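Local coordinates for protein nicotinate phosphoribosyltransferase (Vibrio cholerae, PDB 4HL7) that probably catalyses the ATP-dependent synthesis of nicotinate D-ribonucleotide from nicotinate and phosphoribosyl diphosphate, a step of NAD biosynthesis, at residues 296-308 with 333-345. Sequence-based numbering, arbitrary orientation.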
loop_
_atom_site.group_PDB
_atom_site.type_symbol
_atom_site.label_atom_id
_atom_site.label_comp_id
_atom_site.label_asym_id
_atom_site.label_seq_id
_atom_site.Cartn_x
_atom_site.Cartn_y
_atom_site.Cartn_z
ATOM N N GLY A 296 5.396 12.254 -7.740
ATOM C CA GLY A 296 5.451 13.434 -8.645
ATOM C C GLY A 296 4.289 14.358 -8.347
ATOM O O GLY A 296 3.594 14.207 -7.319
ATOM N N CYS A 297 4.199 15.429 -9.112
ATOM C CA CYS A 297 3.259 16.506 -8.789
ATOM C C CYS A 297 1.826 16.024 -9.043
ATOM O O CYS A 297 1.515 15.547 -10.151
ATOM C CB CYS A 297 3.531 17.697 -9.694
ATOM S SG CYS A 297 2.279 19.022 -9.561
ATOM N N PRO A 298 0.947 16.113 -8.020
ATOM C CA PRO A 298 -0.434 15.621 -8.222
ATOM C C PRO A 298 -1.261 16.510 -9.158
ATOM O O PRO A 298 -2.232 16.051 -9.764
ATOM C CB PRO A 298 -1.017 15.668 -6.793
ATOM C CG PRO A 298 -0.259 16.777 -6.122
ATOM C CD PRO A 298 1.149 16.640 -6.659
ATOM N N PHE A 299 -0.945 17.794 -9.187
ATOM C CA PHE A 299 -1.685 18.726 -10.071
ATOM C C PHE A 299 -1.464 18.422 -11.566
ATOM O O PHE A 299 -2.423 18.262 -12.340
ATOM C CB PHE A 299 -1.319 20.189 -9.695
ATOM C CG PHE A 299 -1.543 20.482 -8.230
ATOM C CD1 PHE A 299 -0.485 20.352 -7.310
ATOM C CD2 PHE A 299 -2.816 20.819 -7.756
ATOM C CE1 PHE A 299 -0.746 20.492 -5.923
ATOM C CE2 PHE A 299 -3.051 21.016 -6.377
ATOM C CZ PHE A 299 -1.990 20.849 -5.482
ATOM N N ARG A 300 -0.200 18.364 -11.954
ATOM C CA ARG A 300 0.201 17.970 -13.311
ATOM C C ARG A 300 -0.336 16.569 -13.684
ATOM O O ARG A 300 -0.743 16.336 -14.807
ATOM C CB ARG A 300 1.710 17.939 -13.420
ATOM C CG ARG A 300 2.178 17.771 -14.886
ATOM N N TRP A 301 -0.242 15.636 -12.746
ATOM C CA TRP A 301 -0.739 14.253 -12.951
ATOM C C TRP A 301 -2.222 14.271 -13.254
ATOM O O TRP A 301 -2.693 13.658 -14.243
ATOM C CB TRP A 301 -0.491 13.432 -11.683
ATOM C CG TRP A 301 -1.066 12.015 -11.734
ATOM C CD1 TRP A 301 -0.470 10.829 -12.273
ATOM C CD2 TRP A 301 -2.323 11.627 -11.213
ATOM N NE1 TRP A 301 -1.354 9.760 -12.117
ATOM C CE2 TRP A 301 -2.466 10.184 -11.444
ATOM C CE3 TRP A 301 -3.341 12.311 -10.530
ATOM C CZ2 TRP A 301 -3.591 9.502 -11.058
ATOM C CZ3 TRP A 301 -4.474 11.611 -10.141
ATOM C CH2 TRP A 301 -4.606 10.227 -10.423
ATOM N N GLY A 302 -2.982 14.929 -12.389
ATOM C CA GLY A 302 -4.450 14.861 -12.509
ATOM C C GLY A 302 -4.839 15.578 -13.794
ATOM O O GLY A 302 -5.763 15.140 -14.506
ATOM N N ASP A 303 -4.138 16.693 -14.115
ATOM C CA ASP A 303 -4.503 17.446 -15.348
ATOM C C ASP A 303 -4.245 16.554 -16.556
ATOM O O ASP A 303 -5.027 16.541 -17.529
ATOM C CB ASP A 303 -3.700 18.762 -15.478
ATOM C CG ASP A 303 -4.237 19.853 -14.602
ATOM O OD1 ASP A 303 -5.402 19.780 -14.179
ATOM O OD2 ASP A 303 -3.470 20.805 -14.322
ATOM N N LYS A 304 -3.124 15.821 -16.525
ATOM C CA LYS A 304 -2.775 14.929 -17.643
ATOM C C LYS A 304 -3.800 13.795 -17.804
ATOM O O LYS A 304 -4.161 13.424 -18.906
ATOM C CB LYS A 304 -1.379 14.304 -17.444
ATOM C CG LYS A 304 -0.256 15.234 -17.832
ATOM C CD LYS A 304 1.083 14.521 -17.732
ATOM C CE LYS A 304 2.177 15.550 -17.940
ATOM N NZ LYS A 304 3.477 14.897 -18.181
HETATM N N MSE A 305 -4.222 13.232 -16.687
HETATM C CA MSE A 305 -5.221 12.133 -16.705
HETATM C C MSE A 305 -6.547 12.645 -17.233
HETATM O O MSE A 305 -7.186 11.993 -18.012
HETATM C CB MSE A 305 -5.427 11.579 -15.300
HETATM C CG MSE A 305 -4.215 10.783 -14.814
HETATM SE SE MSE A 305 -3.896 9.157 -15.920
HETATM C CE MSE A 305 -5.751 8.682 -16.436
ATOM N N ILE A 306 -6.979 13.804 -16.749
ATOM C CA ILE A 306 -8.210 14.440 -17.271
ATOM C C ILE A 306 -8.104 14.634 -18.780
ATOM O O ILE A 306 -9.042 14.261 -19.500
ATOM C CB ILE A 306 -8.540 15.751 -16.539
ATOM C CG1 ILE A 306 -9.089 15.419 -15.128
ATOM C CG2 ILE A 306 -9.571 16.590 -17.314
ATOM C CD1 ILE A 306 -9.152 16.610 -14.196
ATOM N N ALA A 307 -7.000 15.211 -19.266
ATOM C CA ALA A 307 -6.819 15.417 -20.733
ATOM C C ALA A 307 -6.869 14.081 -21.519
ATOM O O ALA A 307 -7.334 13.999 -22.681
ATOM C CB ALA A 307 -5.512 16.140 -21.009
ATOM N N HIS A 308 -6.329 13.029 -20.904
ATOM C CA HIS A 308 -6.346 11.717 -21.537
ATOM C C HIS A 308 -7.757 11.184 -21.678
ATOM O O HIS A 308 -8.155 10.720 -22.766
ATOM C CB HIS A 308 -5.461 10.755 -20.742
ATOM C CG HIS A 308 -5.355 9.390 -21.370
ATOM N ND1 HIS A 308 -4.595 9.152 -22.444
ATOM C CD2 HIS A 308 -5.861 8.148 -20.958
ATOM C CE1 HIS A 308 -4.656 7.833 -22.752
ATOM N NE2 HIS A 308 -5.436 7.234 -21.846
ATOM N N LEU A 333 -7.010 19.379 1.021
ATOM C CA LEU A 333 -7.972 20.489 0.725
ATOM C C LEU A 333 -7.566 21.273 -0.511
ATOM O O LEU A 333 -8.415 21.724 -1.297
ATOM C CB LEU A 333 -8.191 21.391 1.934
ATOM C CG LEU A 333 -8.849 20.728 3.157
ATOM C CD1 LEU A 333 -9.053 21.728 4.337
ATOM C CD2 LEU A 333 -10.157 19.994 2.825
ATOM N N GLU A 334 -6.271 21.491 -0.680
ATOM C CA GLU A 334 -5.751 22.147 -1.888
ATOM C C GLU A 334 -6.133 21.373 -3.155
ATOM O O GLU A 334 -6.475 21.978 -4.219
ATOM C CB GLU A 334 -4.219 22.263 -1.804
ATOM C CG GLU A 334 -3.600 23.061 -2.923
ATOM C CD GLU A 334 -2.072 23.061 -2.884
ATOM O OE1 GLU A 334 -1.518 23.977 -3.523
ATOM O OE2 GLU A 334 -1.442 22.156 -2.250
ATOM N N LEU A 335 -6.008 20.054 -3.081
ATOM C CA LEU A 335 -6.364 19.188 -4.223
ATOM C C LEU A 335 -7.870 19.238 -4.446
ATOM O O LEU A 335 -8.304 19.238 -5.615
ATOM C CB LEU A 335 -5.853 17.751 -3.993
ATOM C CG LEU A 335 -4.344 17.714 -4.309
ATOM C CD1 LEU A 335 -3.734 16.436 -3.708
ATOM C CD2 LEU A 335 -4.032 17.772 -5.793
ATOM N N CYS A 336 -8.651 19.306 -3.341
ATOM C CA CYS A 336 -10.133 19.444 -3.465
ATOM C C CYS A 336 -10.510 20.657 -4.320
ATOM O O CYS A 336 -11.344 20.552 -5.211
ATOM C CB CYS A 336 -10.789 19.619 -2.114
ATOM S SG CYS A 336 -10.837 18.121 -1.096
ATOM N N GLU A 337 -9.882 21.806 -4.023
ATOM C CA GLU A 337 -10.207 23.043 -4.750
ATOM C C GLU A 337 -9.796 22.950 -6.212
ATOM O O GLU A 337 -10.496 23.480 -7.106
ATOM C CB GLU A 337 -9.544 24.230 -4.055
ATOM C CG GLU A 337 -10.277 24.501 -2.736
ATOM C CD GLU A 337 -9.632 25.529 -1.826
ATOM O OE1 GLU A 337 -10.407 26.237 -1.172
ATOM O OE2 GLU A 337 -8.364 25.627 -1.744
ATOM N N TYR A 338 -8.631 22.368 -6.464
ATOM C CA TYR A 338 -8.084 22.336 -7.793
ATOM C C TYR A 338 -8.916 21.416 -8.709
ATOM O O TYR A 338 -8.996 21.659 -9.902
ATOM C CB TYR A 338 -6.657 21.808 -7.788
ATOM C CG TYR A 338 -5.885 22.024 -9.082
ATOM C CD1 TYR A 338 -5.265 23.258 -9.352
ATOM C CD2 TYR A 338 -5.733 20.998 -10.018
ATOM C CE1 TYR A 338 -4.539 23.459 -10.537
ATOM C CE2 TYR A 338 -5.030 21.179 -11.193
ATOM C CZ TYR A 338 -4.411 22.399 -11.455
ATOM O OH TYR A 338 -3.683 22.525 -12.614
ATOM N N PHE A 339 -9.461 20.339 -8.139
ATOM C CA PHE A 339 -10.168 19.306 -8.960
ATOM C C PHE A 339 -11.698 19.351 -8.861
ATOM O O PHE A 339 -12.388 18.581 -9.528
ATOM C CB PHE A 339 -9.567 17.884 -8.733
ATOM C CG PHE A 339 -8.209 17.731 -9.324
ATOM C CD1 PHE A 339 -7.072 17.616 -8.502
ATOM C CD2 PHE A 339 -8.039 17.733 -10.689
ATOM C CE1 PHE A 339 -5.792 17.518 -9.048
ATOM C CE2 PHE A 339 -6.767 17.599 -11.283
ATOM C CZ PHE A 339 -5.618 17.485 -10.462
ATOM N N ALA A 340 -12.211 20.312 -8.085
ATOM C CA ALA A 340 -13.657 20.459 -7.878
ATOM C C ALA A 340 -14.349 20.601 -9.231
ATOM O O ALA A 340 -13.882 21.344 -10.107
ATOM C CB ALA A 340 -13.961 21.671 -6.969
ATOM N N GLY A 341 -15.395 19.806 -9.426
ATOM C CA GLY A 341 -16.188 19.842 -10.666
ATOM C C GLY A 341 -15.588 19.127 -11.869
ATOM O O GLY A 341 -16.230 19.018 -12.897
ATOM N N ARG A 342 -14.360 18.608 -11.753
ATOM C CA ARG A 342 -13.677 18.108 -12.900
ATOM C C ARG A 342 -13.528 16.561 -12.892
ATOM O O ARG A 342 -13.319 15.981 -13.937
ATOM C CB ARG A 342 -12.269 18.733 -13.029
ATOM C CG ARG A 342 -12.279 20.286 -13.056
ATOM C CD ARG A 342 -10.838 20.745 -12.849
ATOM N NE ARG A 342 -10.068 20.418 -14.026
ATOM C CZ ARG A 342 -8.724 20.374 -14.061
ATOM N NH1 ARG A 342 -8.020 20.687 -13.010
ATOM N NH2 ARG A 342 -8.091 20.059 -15.183
ATOM N N VAL A 343 -13.598 15.937 -11.722
ATOM C CA VAL A 343 -13.269 14.509 -11.613
ATOM C C VAL A 343 -13.651 14.112 -10.217
ATOM O O VAL A 343 -13.757 14.984 -9.354
ATOM C CB VAL A 343 -11.753 14.251 -11.884
ATOM C CG1 VAL A 343 -10.829 14.977 -10.848
ATOM C CG2 VAL A 343 -11.467 12.738 -11.956
ATOM N N LYS A 344 -13.955 12.829 -9.971
ATOM C CA LYS A 344 -14.257 12.428 -8.592
ATOM C C LYS A 344 -12.927 12.173 -7.906
ATOM O O LYS A 344 -11.998 11.748 -8.553
ATOM C CB LYS A 344 -15.068 11.137 -8.571
ATOM C CG LYS A 344 -16.494 11.278 -9.067
ATOM C CD LYS A 344 -17.261 9.934 -9.001
ATOM C CE LYS A 344 -16.532 8.855 -9.826
ATOM N NZ LYS A 344 -17.320 7.564 -9.959
ATOM N N ILE A 345 -12.849 12.462 -6.593
ATOM C CA ILE A 345 -11.611 12.264 -5.903
ATOM C C ILE A 345 -11.787 11.650 -4.507
ATOM O O ILE A 345 -12.843 11.768 -3.851
ATOM C CB ILE A 345 -10.827 13.598 -5.750
ATOM C CG1 ILE A 345 -11.547 14.522 -4.736
ATOM C CG2 ILE A 345 -10.616 14.233 -7.091
ATOM C CD1 ILE A 345 -10.884 15.915 -4.619
#
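Asp303 of helix 298-308 faces two polar partners of 333-345, one at each carboxylate oxygen. Both terminal nitrogens of Arg342 donate to the single atom Asp303 OD1 in a salt bridge, NH2 at 2.9 Å. The acceptor lies close to the guanidinium plane. NH1 arrives nearly along the C-O axis, whereas NH2 comes from above the carboxylate plane. A bend at chi3 folds the arginine back, and its NH1 also makes a weak bond to Tyr338 O. Tyr338 OH is modelled as donating to Asp303 OD2, but the 2.4 Å between the two oxygens is too short to be taken at face value.

The aromatic contacts begin one turn earlier. Phe299 sets its edge against the face of Tyr338, a T-shaped pair with planes at 81°; Phe299 CD2 is 3.6 Å from Tyr338 CG. With CG turned away from the backbone N (chi1 -167°), Tyr338 carries its ring toward helix 298-308. Over one face of Phe299 sits the Leu335 CD2 methyl in a CH-pi contact. The Glu334 side chain reaches the far end of the same ring at CZ.

Deeper in, Phe339 is a knob in a hole formed by Phe299, Gly302, Asp303 and Ile306. Its CZ comes to 3.5 Å from Gly302 CA, where the lack of a side chain lets the ring approach the helix backbone. Ile306 CD1 touches Phe339 CD2, lies 4.1 Å from Val343 CG1, and covers one guanidinium face of Arg342.

The axes of segments 298-308 and 333-339 come within 11.1 Å and run in similar directions, 31° apart. Strand 320-323 comes between the two helices in the chain; Pro298, Met305 and Ile306 pack on it, as does Val343 beyond the second helix. Such side-by-side helices on consecutive beta-alpha units are characteristic of the TIM-barrel-like domain of this family.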